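Local coordinates for D-glycero-D-manno-heptose 1-phosphate kinase (Bacteroides thetaiotaomicron, PDB 3K85), which probably phosphorylates the sugar phosphate D-glycero-D-manno-heptose 1-phosphate at the expense of ATP, as a member of the GHMP kinase family, at residues S22-I27 against T227-M232; E139-A144 against A163-G168; W190-L195 against F329-D334; E196-L201 against G249-F254. One frame throughout, in Å; residues are numbered along the deposited sequence.

Contact 1 (S22-I27 against T227-M232); sequences SPYSDI and TAIEAM
Tyr24 and Ile229 bring the two backbones nearest, with Tyr24 CA 8.0 Å from Ile229 CA, so side chains must span the gap between the short helix 24-27 and helix 230-246. Tyr24 does most of the work. Its CB points at the other segment, and with CG anti to the backbone N (chi1 -176°) the ring reaches outward and turns a face to Met232, a selenomethionine in this crystal. Met232 CG sits over that face, 3.4 Å from the centroid and displaced toward the rim, its closest ring atom being Tyr24 CE1 at 3.3 Å; this is a CH-pi contact. The bend at chi2 (64°) brings SE above the same face, almost on the ring normal but farther off, 4.9 Å from the centroid. Ile229 approaches differently, its CG1 lying near the ring plane, 4.2 Å from Tyr24 CD1 at the edge. The phenol oxygen is held by His233, the next residue of the same helix, which helps set how the ring lies. The selenium above the Tyr24 face makes this a Met-aromatic contact, with Ile229 an apolar neighbour at the ring edge, and it joins the short helix 24-27 to helix 230-246 near the surface.

Contact 2 (E139-A144 against A163-G168); sequences ETSRLA and AAAFGG
Ser141 and Ala165 mark the closest approach of helices 137-151 and 159-166, with Ser141 CA only 6.1 Å from Ala165 CA, a separation that small side chains permit. Both of these residues direct CB at the opposing helix. Ala165 CB meets the hydroxyl of Ser141, with OG 3.4 Å away, and its other neighbour is the methyl of Thr140, where CG2 lies 4.2 Å from Ala165 CB. Phe166 comes to the same hydroxyl from farther round its helix: its CB does not point at the partner, but the ring reaches across, and Ser141 OG lies near the ring plane, at the edge, 3.3 Å from Phe166 CE2. The serine oxygen thus touches both a methyl group and the rim of an aromatic ring. Its polar need is met within its own helix. With chi1 at -51°, OG lies beside the backbone N and is turned back along the helix, where it bonds to the carbonyl of Asp137; Thr140 OG1 does likewise with Gly136 O. Tyr138 adds an edge-to-face contact to the Phe166 ring, and helix 115-131 covers further side chains of both segments. Just past the ring, helix 159-166 gives way at Gly167, whose N still bonds Ala163 O at 2.9 Å while its phi turns positive. The chemistry implies adhesion by close van der Waals fit: the Ser141 hydroxyl meets carbon across the interface while Thr140 offers only its methyl, both hydroxyls bond to backbone carbonyls four residues earlier, and no polar bond joins the two segments directly.

Contact 3 (W190-L195 against F329-D334); sequences WIVDEL and FQFIDD
Helix 189-197 is covered on one flank by the chain leading from helix 309-320 to strand 337-340, and Phe331 of that connection supplies the contact by meeting Val192 and Leu195, about one turn apart. The nearest CA pair is Val192 CA and Phe331 CA, 7.3 Å apart. Leu195 makes the closer approach: its CD2 lies 3.5 Å from Phe331 CE2 and equally near CZ, the two side chains crossing at about a right angle. Val192 grips the base of the ring instead, CG1 standing 3.9 Å from Phe331 CD2 and 4.0 Å from Phe331 CB. Both aliphatic groups come to the ring at a slant. In the GHMP kinase fold seen here the connection runs beside the large mixed sheet, bonded through Gln330 and Ile332 to Asn38 and Thr36, so that Phe331 also touches Ala35 and Ile37 of strand 30-37. The ring of Phe329 in the same segment adds to its surroundings, with CE1 lying 3.9 Å above the Phe331 plane and offset toward the rim. Farther along, Asp333 forms a salt bridge through OD2 with Lys186 of the second subunit.

Contact 4 (E196-L201 against G249-F254); sequences ESSMVL and GDVGEF
Met199 and Phe254 meet at a ring edge: the selenium of Met199, a selenomethionine, lies near the plane of the Phe254 ring, 4.5 Å from CE2. The CB of Met199 does not aim at the helix; it is the end of the long side chain that comes up to the ring, whereas the CB of Phe254 points toward the partner segment. The second pair is tighter. Ser198 and Val251 face one another, Val251 CG1 standing 3.8 Å from Ser198 CB and 3.9 Å from Ser198 OG. That methyl is carried forward because CG1 is anti to the backbone N (chi1 -175°). Ser198 OG spends its polarity on the carbonyl of Glu194, a turn back in helix 189-197. The start of helix 251-264 is itself well defined: Asp250 is its N-cap, OD1 accepting from Glu253 N at 2.5 Å with an N-H...O angle of 156°, the donor lying above the carboxylate plane. Gly249, with positive phi, closes the preceding helix as the C-prime residue of a Schellman motif. Around the contact, strand 303-306 presents Met304 and Val306 to these side chains, strand 4-15 adds Leu12 and Leu14, and helix 309-320 meets Ser198 through Pro309.

Contacts 2 and 4 are buried, contacts 1 and 3 only partly so. The centre of contact 1 lies about 21 Å from the chain's centre and that of contact 4 about 20 Å, yet contact 4 is buried. Contacts 3 and 4 share helix 189-197 and touch: Phe331 N probably bonds Glu196 OE2 at 2.6 Å, and Phe329 packs on Met199 and Leu201. Contact 2 adjoins contact 3 more lightly, where Gly168 meets Asp333. Contact 1 stands apart, using a tyrosine whose hydroxyl has its own partner. The buried pair set serine side chains against carbon, their hydroxyls bonded to carbonyls four residues earlier, whereas contact 3 is purely apolar across its segments although its connection reaches the second subunit.

Contact 1 (S22-I27 against T227-M232)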
loop_
_atom_site.group_PDB
_atom_site.type_symbol
_atom_site.label_atom_id
_atom_site.label_comp_id
_atom_site.label_asym_id
_atom_site.label_seq_id
_atom_site.Cartn_x
_atom_site.Cartn_y
_atom_site.Cartn_z
ATOM N N SER A 22 18.116 -5.514 -16.597
ATOM C CA SER A 22 19.545 -5.277 -16.413
ATOM C C SER A 22 20.164 -5.124 -17.807
ATOM O O SER A 22 19.666 -5.689 -18.780
ATOM C CB SER A 22 20.215 -6.454 -15.685
ATOM O OG SER A 22 19.752 -6.585 -14.351
ATOM N N PRO A 23 21.266 -4.366 -17.915
ATOM C CA PRO A 23 21.920 -3.675 -16.801
ATOM C C PRO A 23 21.274 -2.350 -16.409
ATOM O O PRO A 23 21.616 -1.787 -15.374
ATOM C CB PRO A 23 23.339 -3.471 -17.319
ATOM C CG PRO A 23 23.084 -3.166 -18.774
ATOM C CD PRO A 23 22.056 -4.227 -19.154
ATOM N N TYR A 24 20.347 -1.849 -17.221
ATOM C CA TYR A 24 19.724 -0.566 -16.901
ATOM C C TYR A 24 19.246 -0.450 -15.451
ATOM O O TYR A 24 19.443 0.588 -14.822
ATOM C CB TYR A 24 18.547 -0.251 -17.833
ATOM C CG TYR A 24 17.972 1.132 -17.563
ATOM C CD1 TYR A 24 18.356 2.239 -18.327
ATOM C CD2 TYR A 24 17.124 1.352 -16.473
ATOM C CE1 TYR A 24 17.916 3.526 -18.008
ATOM C CE2 TYR A 24 16.681 2.628 -16.145
ATOM C CZ TYR A 24 17.081 3.711 -16.914
ATOM O OH TYR A 24 16.640 4.973 -16.574
ATOM N N SER A 25 18.614 -1.491 -14.915
ATOM C CA SER A 25 18.142 -1.417 -13.538
ATOM C C SER A 25 19.305 -1.301 -12.557
ATOM O O SER A 25 19.217 -0.596 -11.552
ATOM C CB SER A 25 17.284 -2.645 -13.181
ATOM O OG SER A 25 18.050 -3.826 -13.031
ATOM N N ASP A 26 20.404 -1.981 -12.866
ATOM C CA ASP A 26 21.576 -1.981 -12.001
ATOM C C ASP A 26 22.418 -0.704 -12.060
ATOM O O ASP A 26 23.011 -0.288 -11.062
ATOM C CB ASP A 26 22.439 -3.201 -12.327
ATOM C CG ASP A 26 21.667 -4.498 -12.209
ATOM O OD1 ASP A 26 20.993 -4.680 -11.173
ATOM O OD2 ASP A 26 21.728 -5.333 -13.142
ATOM N N ILE A 27 22.458 -0.072 -13.222
ATOM C CA ILE A 27 23.228 1.151 -13.384
ATOM C C ILE A 27 22.488 2.406 -12.916
ATOM O O ILE A 27 23.007 3.179 -12.112
ATOM C CB ILE A 27 23.640 1.330 -14.862
ATOM C CG1 ILE A 27 24.549 0.173 -15.278
ATOM C CG2 ILE A 27 24.326 2.687 -15.065
ATOM C CD1 ILE A 27 24.712 0.038 -16.792
ATOM N N THR A 227 20.175 6.522 -28.535
ATOM C CA THR A 227 19.391 7.624 -27.999
ATOM C C THR A 227 18.522 7.035 -26.892
ATOM O O THR A 227 17.909 7.763 -26.105
ATOM C CB THR A 227 18.502 8.277 -29.086
ATOM O OG1 THR A 227 17.790 9.385 -28.517
ATOM C CG2 THR A 227 17.510 7.268 -29.652
ATOM N N ALA A 228 18.478 5.705 -26.843
ATOM C CA ALA A 228 17.724 5.003 -25.817
ATOM C C ALA A 228 18.321 5.474 -24.499
ATOM O O ALA A 228 19.217 6.317 -24.491
ATOM C CB ALA A 228 17.901 3.498 -25.972
ATOM N N ILE A 229 17.848 4.934 -23.386
ATOM C CA ILE A 229 18.367 5.347 -22.085
ATOM C C ILE A 229 17.847 6.745 -21.760
ATOM O O ILE A 229 17.366 6.984 -20.654
ATOM C CB ILE A 229 19.931 5.293 -22.059
ATOM C CG1 ILE A 229 20.380 3.873 -21.685
ATOM C CG2 ILE A 229 20.494 6.308 -21.072
ATOM C CD1 ILE A 229 21.521 3.328 -22.512
ATOM N N GLU A 230 17.932 7.664 -22.715
ATOM C CA GLU A 230 17.402 9.000 -22.484
ATOM C C GLU A 230 15.896 8.774 -22.514
ATOM O O GLU A 230 15.136 9.385 -21.763
ATOM C CB GLU A 230 17.810 9.958 -23.607
ATOM C CG GLU A 230 19.316 10.121 -23.786
ATOM C CD GLU A 230 20.021 10.536 -22.501
ATOM O OE1 GLU A 230 19.642 11.578 -21.917
ATOM O OE2 GLU A 230 20.959 9.821 -22.077
ATOM N N ALA A 231 15.488 7.863 -23.392
ATOM C CA ALA A 231 14.090 7.496 -23.563
ATOM C C ALA A 231 13.633 6.698 -22.346
ATOM O O ALA A 231 12.502 6.852 -21.878
ATOM C CB ALA A 231 13.929 6.656 -24.824
HETATM N N MSE A 232 14.528 5.852 -21.845
HETATM C CA MSE A 232 14.247 5.015 -20.690
HETATM C C MSE A 232 14.114 5.852 -19.428
HETATM O O MSE A 232 13.318 5.530 -18.551
HETATM C CB MSE A 232 15.354 3.978 -20.501
HETATM C CG MSE A 232 15.037 2.916 -19.458
HETATM SE SE MSE A 232 13.523 1.796 -19.941
HETATM C CE MSE A 232 14.410 0.580 -21.163
#

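Contact 2 (E139-A144 against A163-G168)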
loop_
_atom_site.group_PDB
_atom_site.type_symbol
_atom_site.label_atom_id
_atom_site.label_comp_id
_atom_site.label_asym_id
_atom_site.label_seq_id
_atom_site.Cartn_x
_atom_site.Cartn_y
_atom_site.Cartn_z
ATOM N N GLU A 139 11.552 -14.080 -1.153
ATOM C CA GLU A 139 12.314 -15.271 -1.528
ATOM C C GLU A 139 11.747 -15.981 -2.763
ATOM O O GLU A 139 12.500 -16.447 -3.612
ATOM C CB GLU A 139 12.357 -16.267 -0.372
ATOM C CG GLU A 139 13.048 -15.773 0.890
ATOM C CD GLU A 139 12.248 -14.705 1.632
ATOM O OE1 GLU A 139 11.016 -14.611 1.413
ATOM O OE2 GLU A 139 12.854 -13.973 2.450
ATOM N N THR A 140 10.420 -16.063 -2.851
ATOM C CA THR A 140 9.755 -16.723 -3.969
ATOM C C THR A 140 9.989 -16.001 -5.290
ATOM O O THR A 140 10.268 -16.627 -6.315
ATOM C CB THR A 140 8.246 -16.839 -3.702
ATOM O OG1 THR A 140 8.042 -17.753 -2.622
ATOM C CG2 THR A 140 7.500 -17.337 -4.924
ATOM N N SER A 141 9.878 -14.683 -5.269
ATOM C CA SER A 141 10.092 -13.905 -6.472
ATOM C C SER A 141 11.519 -14.091 -6.963
ATOM O O SER A 141 11.756 -14.393 -8.128
ATOM C CB SER A 141 9.843 -12.428 -6.192
ATOM O OG SER A 141 8.587 -12.255 -5.567
ATOM N N ARG A 142 12.469 -13.903 -6.061
ATOM C CA ARG A 142 13.886 -14.029 -6.379
ATOM C C ARG A 142 14.217 -15.438 -6.888
ATOM O O ARG A 142 14.932 -15.602 -7.880
ATOM C CB ARG A 142 14.689 -13.664 -5.121
ATOM C CG ARG A 142 16.083 -14.252 -4.975
ATOM C CD ARG A 142 16.477 -14.155 -3.494
ATOM N NE ARG A 142 17.739 -14.810 -3.156
ATOM C CZ ARG A 142 18.219 -14.899 -1.915
ATOM N NH1 ARG A 142 17.534 -14.375 -0.900
ATOM N NH2 ARG A 142 19.382 -15.502 -1.683
ATOM N N LEU A 143 13.692 -16.457 -6.221
ATOM C CA LEU A 143 13.952 -17.820 -6.657
ATOM C C LEU A 143 13.363 -18.061 -8.046
ATOM O O LEU A 143 13.937 -18.796 -8.850
ATOM C CB LEU A 143 13.361 -18.826 -5.675
ATOM C CG LEU A 143 13.543 -20.288 -6.089
ATOM C CD1 LEU A 143 15.025 -20.591 -6.361
ATOM C CD2 LEU A 143 13.016 -21.177 -4.989
ATOM N N ALA A 144 12.222 -17.435 -8.319
ATOM C CA ALA A 144 11.552 -17.588 -9.602
ATOM C C ALA A 144 12.366 -16.931 -10.706
ATOM O O ALA A 144 12.482 -17.471 -11.808
ATOM C CB ALA A 144 10.147 -16.977 -9.544
ATOM N N ALA A 163 5.370 -9.314 -9.328
ATOM C CA ALA A 163 3.945 -9.027 -9.415
ATOM C C ALA A 163 3.161 -10.300 -9.081
ATOM O O ALA A 163 2.247 -10.290 -8.254
ATOM C CB ALA A 163 3.591 -8.531 -10.806
ATOM N N ALA A 164 3.549 -11.409 -9.693
ATOM C CA ALA A 164 2.854 -12.665 -9.464
ATOM C C ALA A 164 2.826 -13.098 -8.005
ATOM O O ALA A 164 1.783 -13.524 -7.501
ATOM C CB ALA A 164 3.474 -13.766 -10.322
ATOM N N ALA A 165 3.964 -12.994 -7.323
ATOM C CA ALA A 165 4.049 -13.412 -5.928
ATOM C C ALA A 165 3.436 -12.442 -4.918
ATOM O O ALA A 165 2.908 -12.870 -3.885
ATOM C CB ALA A 165 5.521 -13.698 -5.555
ATOM N N PHE A 166 3.511 -11.146 -5.213
ATOM C CA PHE A 166 2.983 -10.123 -4.310
ATOM C C PHE A 166 1.506 -9.789 -4.485
ATOM O O PHE A 166 0.782 -9.730 -3.493
ATOM C CB PHE A 166 3.837 -8.856 -4.409
ATOM C CG PHE A 166 5.158 -8.974 -3.697
ATOM C CD1 PHE A 166 5.318 -8.479 -2.398
ATOM C CD2 PHE A 166 6.240 -9.616 -4.310
ATOM C CE1 PHE A 166 6.537 -8.618 -1.722
ATOM C CE2 PHE A 166 7.459 -9.760 -3.646
ATOM C CZ PHE A 166 7.611 -9.259 -2.345
ATOM N N GLY A 167 1.064 -9.567 -5.724
ATOM C CA GLY A 167 -0.335 -9.255 -5.979
ATOM C C GLY A 167 -0.723 -7.814 -5.702
ATOM O O GLY A 167 -0.033 -7.115 -4.949
ATOM N N GLY A 168 -1.823 -7.376 -6.320
ATOM C CA GLY A 168 -2.332 -6.016 -6.151
ATOM C C GLY A 168 -1.636 -4.948 -6.988
ATOM O O GLY A 168 -1.033 -5.259 -8.012
#

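Contact 3 (W190-L195 against F329-D334)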
loop_
_atom_site.group_PDB
_atom_site.type_symbol
_atom_site.label_atom_id
_atom_site.label_comp_id
_atom_site.label_asym_id
_atom_site.label_seq_id
_atom_site.Cartn_x
_atom_site.Cartn_y
_atom_site.Cartn_z
ATOM N N TRP A 190 -13.033 2.657 -5.196
ATOM C CA TRP A 190 -13.589 3.466 -6.262
ATOM C C TRP A 190 -12.586 3.805 -7.360
ATOM O O TRP A 190 -12.971 4.012 -8.508
ATOM C CB TRP A 190 -14.210 4.749 -5.706
ATOM C CG TRP A 190 -13.230 5.826 -5.366
ATOM C CD1 TRP A 190 -12.721 6.108 -4.137
ATOM C CD2 TRP A 190 -12.666 6.792 -6.265
ATOM N NE1 TRP A 190 -11.878 7.187 -4.207
ATOM C CE2 TRP A 190 -11.826 7.629 -5.502
ATOM C CE3 TRP A 190 -12.788 7.029 -7.637
ATOM C CZ2 TRP A 190 -11.108 8.694 -6.071
ATOM C CZ3 TRP A 190 -12.070 8.088 -8.203
ATOM C CH2 TRP A 190 -11.245 8.904 -7.418
ATOM N N ILE A 191 -11.304 3.865 -7.022
ATOM C CA ILE A 191 -10.276 4.169 -8.026
ATOM C C ILE A 191 -10.113 2.938 -8.917
ATOM O O ILE A 191 -9.991 3.038 -10.143
ATOM C CB ILE A 191 -8.917 4.514 -7.351
ATOM C CG1 ILE A 191 -9.041 5.852 -6.618
ATOM C CG2 ILE A 191 -7.798 4.560 -8.386
ATOM C CD1 ILE A 191 -7.820 6.196 -5.805
ATOM N N VAL A 192 -10.140 1.773 -8.287
ATOM C CA VAL A 192 -10.002 0.521 -9.008
ATOM C C VAL A 192 -11.184 0.335 -9.945
ATOM O O VAL A 192 -10.998 -0.019 -11.112
ATOM C CB VAL A 192 -9.931 -0.667 -8.045
ATOM C CG1 VAL A 192 -9.807 -1.971 -8.829
ATOM C CG2 VAL A 192 -8.745 -0.486 -7.115
ATOM N N ASP A 193 -12.395 0.557 -9.433
ATOM C CA ASP A 193 -13.597 0.447 -10.260
ATOM C C ASP A 193 -13.572 1.492 -11.384
ATOM O O ASP A 193 -13.933 1.200 -12.527
ATOM C CB ASP A 193 -14.870 0.645 -9.422
ATOM C CG ASP A 193 -15.240 -0.585 -8.627
ATOM O OD1 ASP A 193 -15.167 -1.703 -9.176
ATOM O OD2 ASP A 193 -15.622 -0.435 -7.453
ATOM N N GLU A 194 -13.149 2.709 -11.061
ATOM C CA GLU A 194 -13.087 3.755 -12.075
ATOM C C GLU A 194 -12.093 3.373 -13.155
ATOM O O GLU A 194 -12.369 3.551 -14.339
ATOM C CB GLU A 194 -12.661 5.090 -11.468
ATOM C CG GLU A 194 -12.646 6.240 -12.473
ATOM C CD GLU A 194 -14.038 6.594 -12.993
ATOM O OE1 GLU A 194 -15.007 5.867 -12.678
ATOM O OE2 GLU A 194 -14.162 7.603 -13.725
ATOM N N LEU A 195 -10.931 2.860 -12.744
ATOM C CA LEU A 195 -9.904 2.467 -13.696
ATOM C C LEU A 195 -10.375 1.287 -14.542
ATOM O O LEU A 195 -10.142 1.257 -15.752
ATOM C CB LEU A 195 -8.599 2.101 -12.972
ATOM C CG LEU A 195 -7.357 2.013 -13.873
ATOM C CD1 LEU A 195 -6.920 3.416 -14.299
ATOM C CD2 LEU A 195 -6.230 1.319 -13.138
ATOM N N PHE A 329 -11.357 -8.156 -18.163
ATOM C CA PHE A 329 -10.552 -8.426 -16.988
ATOM C C PHE A 329 -10.988 -7.578 -15.805
ATOM O O PHE A 329 -11.781 -6.650 -15.932
ATOM C CB PHE A 329 -9.086 -8.099 -17.290
ATOM C CG PHE A 329 -8.795 -6.628 -17.281
ATOM C CD1 PHE A 329 -8.309 -6.013 -16.132
ATOM C CD2 PHE A 329 -9.120 -5.835 -18.378
ATOM C CE1 PHE A 329 -8.159 -4.628 -16.074
ATOM C CE2 PHE A 329 -8.976 -4.439 -18.332
ATOM C CZ PHE A 329 -8.497 -3.837 -17.180
ATOM N N GLN A 330 -10.421 -7.909 -14.655
ATOM C CA GLN A 330 -10.657 -7.189 -13.424
ATOM C C GLN A 330 -9.338 -7.253 -12.652
ATOM O O GLN A 330 -8.597 -8.237 -12.749
ATOM C CB GLN A 330 -11.780 -7.845 -12.618
ATOM C CG GLN A 330 -13.147 -7.750 -13.279
ATOM C CD GLN A 330 -13.574 -6.309 -13.503
ATOM O OE1 GLN A 330 -13.663 -5.525 -12.558
ATOM N NE2 GLN A 330 -13.839 -5.952 -14.758
ATOM N N PHE A 331 -9.033 -6.193 -11.917
ATOM C CA PHE A 331 -7.821 -6.154 -11.118
ATOM C C PHE A 331 -8.037 -7.063 -9.923
ATOM O O PHE A 331 -9.140 -7.125 -9.386
ATOM C CB PHE A 331 -7.559 -4.731 -10.641
ATOM C CG PHE A 331 -7.078 -3.818 -11.720
ATOM C CD1 PHE A 331 -5.814 -3.990 -12.280
ATOM C CD2 PHE A 331 -7.881 -2.785 -12.177
ATOM C CE1 PHE A 331 -5.356 -3.144 -13.278
ATOM C CE2 PHE A 331 -7.438 -1.930 -13.175
ATOM C CZ PHE A 331 -6.173 -2.107 -13.728
ATOM N N ILE A 332 -7.003 -7.786 -9.518
ATOM C CA ILE A 332 -7.135 -8.667 -8.369
ATOM C C ILE A 332 -6.066 -8.218 -7.375
ATOM O O ILE A 332 -4.920 -7.979 -7.758
ATOM C CB ILE A 332 -6.968 -10.162 -8.791
ATOM C CG1 ILE A 332 -7.181 -11.078 -7.588
ATOM C CG2 ILE A 332 -5.603 -10.398 -9.383
ATOM C CD1 ILE A 332 -8.591 -10.995 -6.997
ATOM N N ASP A 333 -6.435 -8.081 -6.104
ATOM C CA ASP A 333 -5.489 -7.604 -5.095
ATOM C C ASP A 333 -4.584 -8.639 -4.449
ATOM O O ASP A 333 -3.620 -8.277 -3.775
ATOM C CB ASP A 333 -6.220 -6.857 -3.979
ATOM C CG ASP A 333 -5.254 -6.168 -3.019
ATOM O OD1 ASP A 333 -4.625 -5.168 -3.427
ATOM O OD2 ASP A 333 -5.112 -6.632 -1.863
ATOM N N ASP A 334 -4.883 -9.916 -4.647
ATOM C CA ASP A 334 -4.081 -10.971 -4.047
ATOM C C ASP A 334 -2.981 -11.503 -4.949
ATOM O O ASP A 334 -3.077 -11.452 -6.169
ATOM C CB ASP A 334 -4.988 -12.125 -3.616
ATOM C CG ASP A 334 -5.703 -11.843 -2.310
ATOM O OD1 ASP A 334 -5.967 -10.652 -2.016
ATOM O OD2 ASP A 334 -6.012 -12.817 -1.584
#

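Contact 4 (E196-L201 against G249-F254)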
loop_
_atom_site.group_PDB
_atom_site.type_symbol
_atom_site.label_atom_id
_atom_site.label_comp_id
_atom_site.label_asym_id
_atom_site.label_seq_id
_atom_site.Cartn_x
_atom_site.Cartn_y
_atom_site.Cartn_z
ATOM N N GLU A 196 -11.035 0.315 -13.914
ATOM C CA GLU A 196 -11.518 -0.847 -14.653
ATOM C C GLU A 196 -12.552 -0.474 -15.716
ATOM O O GLU A 196 -12.543 -1.035 -16.810
ATOM C CB GLU A 196 -12.108 -1.898 -13.706
ATOM C CG GLU A 196 -11.092 -2.483 -12.735
ATOM C CD GLU A 196 -11.683 -3.539 -11.814
ATOM O OE1 GLU A 196 -12.784 -3.310 -11.261
ATOM O OE2 GLU A 196 -11.040 -4.591 -11.631
ATOM N N SER A 197 -13.440 0.470 -15.419
ATOM C CA SER A 197 -14.442 0.859 -16.416
ATOM C C SER A 197 -13.858 1.805 -17.476
ATOM O O SER A 197 -14.510 2.116 -18.472
ATOM C CB SER A 197 -15.654 1.504 -15.736
ATOM O OG SER A 197 -15.282 2.652 -15.008
ATOM N N SER A 198 -12.618 2.239 -17.249
ATOM C CA SER A 198 -11.909 3.132 -18.156
ATOM C C SER A 198 -10.873 2.378 -18.993
ATOM O O SER A 198 -10.102 2.996 -19.723
ATOM C CB SER A 198 -11.181 4.226 -17.368
ATOM O OG SER A 198 -12.074 5.065 -16.666
HETATM N N MSE A 199 -10.844 1.054 -18.904
HETATM C CA MSE A 199 -9.845 0.307 -19.669
HETATM C C MSE A 199 -10.312 -0.850 -20.528
HETATM O O MSE A 199 -11.231 -1.590 -20.181
HETATM C CB MSE A 199 -8.745 -0.203 -18.743
HETATM C CG MSE A 199 -7.761 0.855 -18.321
HETATM SE SE MSE A 199 -6.550 0.200 -16.965
HETATM C CE MSE A 199 -5.974 -1.442 -17.833
ATOM N N VAL A 200 -9.635 -1.004 -21.658
ATOM C CA VAL A 200 -9.933 -2.069 -22.594
ATOM C C VAL A 200 -8.644 -2.844 -22.904
ATOM O O VAL A 200 -7.618 -2.253 -23.246
ATOM C CB VAL A 200 -10.517 -1.500 -23.907
ATOM C CG1 VAL A 200 -11.061 -2.631 -24.772
ATOM C CG2 VAL A 200 -11.609 -0.497 -23.595
ATOM N N LEU A 201 -8.707 -4.162 -22.752
ATOM C CA LEU A 201 -7.583 -5.048 -23.030
ATOM C C LEU A 201 -7.842 -5.703 -24.378
ATOM O O LEU A 201 -8.789 -6.478 -24.519
ATOM C CB LEU A 201 -7.486 -6.130 -21.961
ATOM C CG LEU A 201 -6.462 -5.950 -20.847
ATOM C CD1 LEU A 201 -5.449 -7.081 -20.937
ATOM C CD2 LEU A 201 -5.778 -4.593 -20.960
ATOM N N GLY A 249 -6.846 8.973 -8.321
ATOM C CA GLY A 249 -7.965 8.603 -9.170
ATOM C C GLY A 249 -8.029 9.416 -10.451
ATOM O O GLY A 249 -9.028 9.400 -11.174
ATOM N N ASP A 250 -6.956 10.133 -10.741
ATOM C CA ASP A 250 -6.919 10.944 -11.945
ATOM C C ASP A 250 -6.644 10.075 -13.167
ATOM O O ASP A 250 -5.513 9.996 -13.645
ATOM C CB ASP A 250 -5.838 12.012 -11.820
ATOM C CG ASP A 250 -5.932 13.060 -12.903
ATOM O OD1 ASP A 250 -6.259 12.707 -14.059
ATOM O OD2 ASP A 250 -5.665 14.240 -12.600
ATOM N N VAL A 251 -7.680 9.427 -13.678
ATOM C CA VAL A 251 -7.521 8.572 -14.850
ATOM C C VAL A 251 -7.155 9.382 -16.100
ATOM O O VAL A 251 -6.444 8.891 -16.977
ATOM C CB VAL A 251 -8.806 7.758 -15.126
ATOM C CG1 VAL A 251 -8.573 6.780 -16.287
ATOM C CG2 VAL A 251 -9.199 6.989 -13.881
ATOM N N GLY A 252 -7.643 10.619 -16.173
ATOM C CA GLY A 252 -7.341 11.470 -17.309
ATOM C C GLY A 252 -5.843 11.702 -17.403
ATOM O O GLY A 252 -5.253 11.621 -18.487
ATOM N N GLU A 253 -5.219 11.984 -16.260
ATOM C CA GLU A 253 -3.784 12.210 -16.233
ATOM C C GLU A 253 -3.069 10.924 -16.630
ATOM O O GLU A 253 -2.020 10.962 -17.272
ATOM C CB GLU A 253 -3.334 12.649 -14.841
ATOM C CG GLU A 253 -1.830 12.875 -14.724
ATOM C CD GLU A 253 -1.309 13.981 -15.644
ATOM O OE1 GLU A 253 -0.080 14.240 -15.621
ATOM O OE2 GLU A 253 -2.120 14.589 -16.382
ATOM N N PHE A 254 -3.643 9.784 -16.255
ATOM C CA PHE A 254 -3.042 8.502 -16.594
ATOM C C PHE A 254 -3.075 8.339 -18.111
ATOM O O PHE A 254 -2.120 7.859 -18.727
ATOM C CB PHE A 254 -3.796 7.352 -15.908
ATOM C CG PHE A 254 -3.307 5.981 -16.297
ATOM C CD1 PHE A 254 -1.945 5.680 -16.292
ATOM C CD2 PHE A 254 -4.210 4.990 -16.670
ATOM C CE1 PHE A 254 -1.492 4.412 -16.653
ATOM C CE2 PHE A 254 -3.774 3.721 -17.032
ATOM C CZ PHE A 254 -2.414 3.427 -17.025
#